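Local coordinates for protein eukaryotic translation initiation factor 2A (Schizosaccharomyces pombe, PDB 3WJ9) that probably directs methionyl-tRNAi to 40S ribosomal subunits in a codon-dependent manner during initiation on a small number of specific mRNAs, at residues F212-F220 against G226-Q234. Numbering follows the deposited sequence.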
loop_
_atom_site.group_PDB
_atom_site.type_symbol
_atom_site.label_atom_id
_atom_site.label_comp_id
_atom_site.label_asym_id
_atom_site.label_seq_id
_atom_site.Cartn_x
_atom_site.Cartn_y
_atom_site.Cartn_z
ATOM N N PHE A 212 23.427 0.751 11.423
ATOM C CA PHE A 212 23.330 2.092 10.851
ATOM C C PHE A 212 23.261 3.178 11.924
ATOM O O PHE A 212 22.699 2.972 12.993
ATOM C CB PHE A 212 22.106 2.192 9.936
ATOM C CG PHE A 212 22.123 1.219 8.789
ATOM C CD1 PHE A 212 21.572 -0.044 8.927
ATOM C CD2 PHE A 212 22.693 1.567 7.574
ATOM C CE1 PHE A 212 21.589 -0.943 7.877
ATOM C CE2 PHE A 212 22.710 0.671 6.520
ATOM C CZ PHE A 212 22.157 -0.585 6.672
ATOM N N PHE A 213 23.801 4.350 11.604
ATOM C CA PHE A 213 24.025 5.410 12.584
ATOM C C PHE A 213 23.125 6.607 12.359
ATOM O O PHE A 213 22.655 6.839 11.244
ATOM C CB PHE A 213 25.479 5.867 12.547
ATOM C CG PHE A 213 26.447 4.746 12.494
ATOM C CD1 PHE A 213 27.105 4.346 13.636
ATOM C CD2 PHE A 213 26.695 4.077 11.305
ATOM C CE1 PHE A 213 27.985 3.312 13.593
ATOM C CE2 PHE A 213 27.570 3.042 11.268
ATOM C CZ PHE A 213 28.209 2.662 12.413
ATOM N N LYS A 214 22.904 7.366 13.429
ATOM C CA LYS A 214 22.001 8.507 13.402
ATOM C C LYS A 214 20.660 8.080 12.826
ATOM O O LYS A 214 20.040 8.815 12.062
ATOM C CB LYS A 214 22.601 9.655 12.588
ATOM C CG LYS A 214 23.811 10.304 13.236
ATOM C CD LYS A 214 24.577 11.158 12.242
ATOM C CE LYS A 214 23.712 12.281 11.697
ATOM N NZ LYS A 214 24.462 13.112 10.718
ATOM N N ALA A 215 20.227 6.876 13.180
ATOM C CA ALA A 215 19.009 6.315 12.614
ATOM C C ALA A 215 17.995 5.966 13.694
ATOM O O ALA A 215 18.170 5.005 14.444
ATOM C CB ALA A 215 19.333 5.092 11.775
ATOM N N ASP A 216 16.936 6.762 13.768
ATOM C CA ASP A 216 15.852 6.508 14.705
ATOM C C ASP A 216 14.730 5.758 14.001
ATOM O O ASP A 216 13.982 5.003 14.621
ATOM C CB ASP A 216 15.328 7.821 15.289
ATOM C CG ASP A 216 16.438 8.812 15.581
ATOM O OD1 ASP A 216 17.489 8.394 16.111
ATOM O OD2 ASP A 216 16.260 10.009 15.273
ATOM N N LYS A 217 14.629 5.974 12.693
ATOM C CA LYS A 217 13.565 5.391 11.886
ATOM C C LYS A 217 14.120 4.592 10.714
ATOM O O LYS A 217 15.334 4.506 10.525
ATOM C CB LYS A 217 12.632 6.484 11.362
ATOM C CG LYS A 217 12.050 7.388 12.433
ATOM C CD LYS A 217 11.236 6.605 13.446
ATOM C CE LYS A 217 10.369 7.534 14.281
ATOM N NZ LYS A 217 11.161 8.622 14.919
ATOM N N VAL A 218 13.218 4.020 9.921
ATOM C CA VAL A 218 13.601 3.239 8.752
ATOM C C VAL A 218 12.410 3.095 7.802
ATOM O O VAL A 218 11.276 3.403 8.169
ATOM C CB VAL A 218 14.123 1.841 9.156
ATOM C CG1 VAL A 218 12.967 0.871 9.339
ATOM C CG2 VAL A 218 15.114 1.314 8.129
ATOM N N GLN A 219 12.672 2.638 6.581
ATOM C CA GLN A 219 11.610 2.346 5.624
ATOM C C GLN A 219 12.025 1.198 4.708
ATOM O O GLN A 219 13.052 1.270 4.036
ATOM C CB GLN A 219 11.262 3.591 4.805
ATOM C CG GLN A 219 9.996 3.463 3.978
ATOM C CD GLN A 219 9.438 4.811 3.564
ATOM O OE1 GLN A 219 9.950 5.855 3.967
ATOM N NE2 GLN A 219 8.380 4.795 2.761
ATOM N N PHE A 220 11.224 0.136 4.690
ATOM C CA PHE A 220 11.524 -1.041 3.880
ATOM C C PHE A 220 10.736 -1.049 2.577
ATOM O O PHE A 220 9.596 -0.589 2.529
ATOM C CB PHE A 220 11.234 -2.320 4.667
ATOM C CG PHE A 220 12.336 -2.716 5.605
ATOM C CD1 PHE A 220 13.578 -3.079 5.119
ATOM C CD2 PHE A 220 12.127 -2.733 6.973
ATOM C CE1 PHE A 220 14.594 -3.446 5.976
ATOM C CE2 PHE A 220 13.139 -3.100 7.836
ATOM C CZ PHE A 220 14.375 -3.458 7.338
ATOM N N GLY A 226 10.633 -11.474 -3.950
ATOM C CA GLY A 226 11.231 -11.275 -2.642
ATOM C C GLY A 226 12.719 -11.568 -2.592
ATOM O O GLY A 226 13.172 -12.390 -1.795
ATOM N N THR A 227 13.482 -10.876 -3.430
ATOM C CA THR A 227 14.919 -11.099 -3.515
ATOM C C THR A 227 15.705 -9.871 -3.065
ATOM O O THR A 227 16.677 -9.985 -2.319
ATOM C CB THR A 227 15.341 -11.472 -4.949
ATOM O OG1 THR A 227 15.050 -10.384 -5.834
ATOM C CG2 THR A 227 14.595 -12.711 -5.416
ATOM N N SER A 228 15.277 -8.698 -3.521
ATOM C CA SER A 228 15.987 -7.458 -3.229
ATOM C C SER A 228 15.200 -6.575 -2.265
ATOM O O SER A 228 13.988 -6.716 -2.142
ATOM C CB SER A 228 16.273 -6.705 -4.525
ATOM O OG SER A 228 17.079 -7.483 -5.394
ATOM N N LEU A 229 15.882 -5.657 -1.585
ATOM C CA LEU A 229 15.216 -4.863 -0.556
ATOM C C LEU A 229 15.838 -3.488 -0.315
ATOM O O LEU A 229 16.970 -3.380 0.163
ATOM C CB LEU A 229 15.197 -5.642 0.759
ATOM C CG LEU A 229 14.751 -4.859 1.992
ATOM C CD1 LEU A 229 13.284 -4.467 1.891
ATOM C CD2 LEU A 229 15.016 -5.678 3.233
ATOM N N LEU A 230 15.073 -2.445 -0.624
ATOM C CA LEU A 230 15.494 -1.069 -0.379
ATOM C C LEU A 230 15.292 -0.673 1.083
ATOM O O LEU A 230 14.287 -1.027 1.701
ATOM C CB LEU A 230 14.724 -0.106 -1.281
ATOM C CG LEU A 230 14.996 -0.181 -2.782
ATOM C CD1 LEU A 230 14.065 0.751 -3.535
ATOM C CD2 LEU A 230 16.442 0.162 -3.081
ATOM N N VAL A 231 16.254 0.069 1.624
ATOM C CA VAL A 231 16.205 0.521 3.012
ATOM C C VAL A 231 16.427 2.033 3.084
ATOM O O VAL A 231 17.329 2.563 2.441
ATOM C CB VAL A 231 17.261 -0.198 3.877
ATOM C CG1 VAL A 231 17.104 0.185 5.339
ATOM C CG2 VAL A 231 17.154 -1.711 3.711
ATOM N N LEU A 232 15.604 2.726 3.865
ATOM C CA LEU A 232 15.681 4.184 3.935
ATOM C C LEU A 232 15.815 4.701 5.363
ATOM O O LEU A 232 14.916 4.523 6.181
ATOM C CB LEU A 232 14.448 4.808 3.280
ATOM C CG LEU A 232 14.373 6.338 3.283
ATOM C CD1 LEU A 232 15.489 6.937 2.439
ATOM C CD2 LEU A 232 13.011 6.814 2.801
ATOM N N THR A 233 16.936 5.351 5.651
ATOM C CA THR A 233 17.149 5.968 6.956
ATOM C C THR A 233 16.528 7.358 6.989
ATOM O O THR A 233 16.873 8.227 6.191
ATOM C CB THR A 233 18.649 6.059 7.307
ATOM O OG1 THR A 233 19.078 4.812 7.868
ATOM C CG2 THR A 233 18.910 7.165 8.322
ATOM N N GLN A 234 15.597 7.552 7.915
ATOM C CA GLN A 234 14.921 8.832 8.067
ATOM C C GLN A 234 14.750 9.190 9.538
ATOM O O GLN A 234 15.541 9.952 10.093
ATOM C CB GLN A 234 13.561 8.806 7.372
ATOM C CG GLN A 234 12.872 10.154 7.328
ATOM C CD GLN A 234 11.943 10.281 6.141
ATOM O OE1 GLN A 234 11.451 9.284 5.615
ATOM N NE2 GLN A 234 11.704 11.513 5.706
#
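Phe-220 and Val-231 face each other as an antiparallel, non-hydrogen-bonded pair, their CA atoms 5.0 Å apart, where the innermost strand of a blade begins in the N-terminal beta-propeller part of eIF2A. The segment 212-220 leaves the outermost strand of the preceding blade, 206-212, and turns back to enter strand 220-222 beside strand 228-233, making the connection from one blade to the next. The CA register continues backward, Gln-219 opposite Leu-232 and Val-218 opposite Thr-233. The Leu-232 N-H donates to Gln-219 O at 2.9 Å; the donor lies in the carbonyl plane on a lone pair, but the bond is bent, with an N-H...O angle of 136°. Val-218 CA adds a C-H...O contact to Leu-232 O at 3.2 Å.

Side chains on the Phe-220 face pack against the preceding blade: Phe-220 and Leu-229 touch Ala-182, and Phe-220 and Val-231 touch Val-195. Phe-220 and Val-231 lie alongside each other, CE1 being 3.8 Å from CG2. Leu-229, with CG anti to the backbone N (chi1 170°), brings both methyls to ring atom CD1 of Phe-220, CD2 standing 3.5 Å away. Replacing Leu-229 by an alanine removes CG and both methyls, and is likely to leave that side of the Phe-220 ring without its leucine contact, freer to turn. Farther along, Ala-215 CB meets the Thr-233 side chain, while on the other face the Gln-219 and Leu-232 side chains run side by side, CB to CB 3.7 Å. Val-218 crosses Val-231 obliquely, its CG2 methyl 3.6 Å from Val-231 CG1.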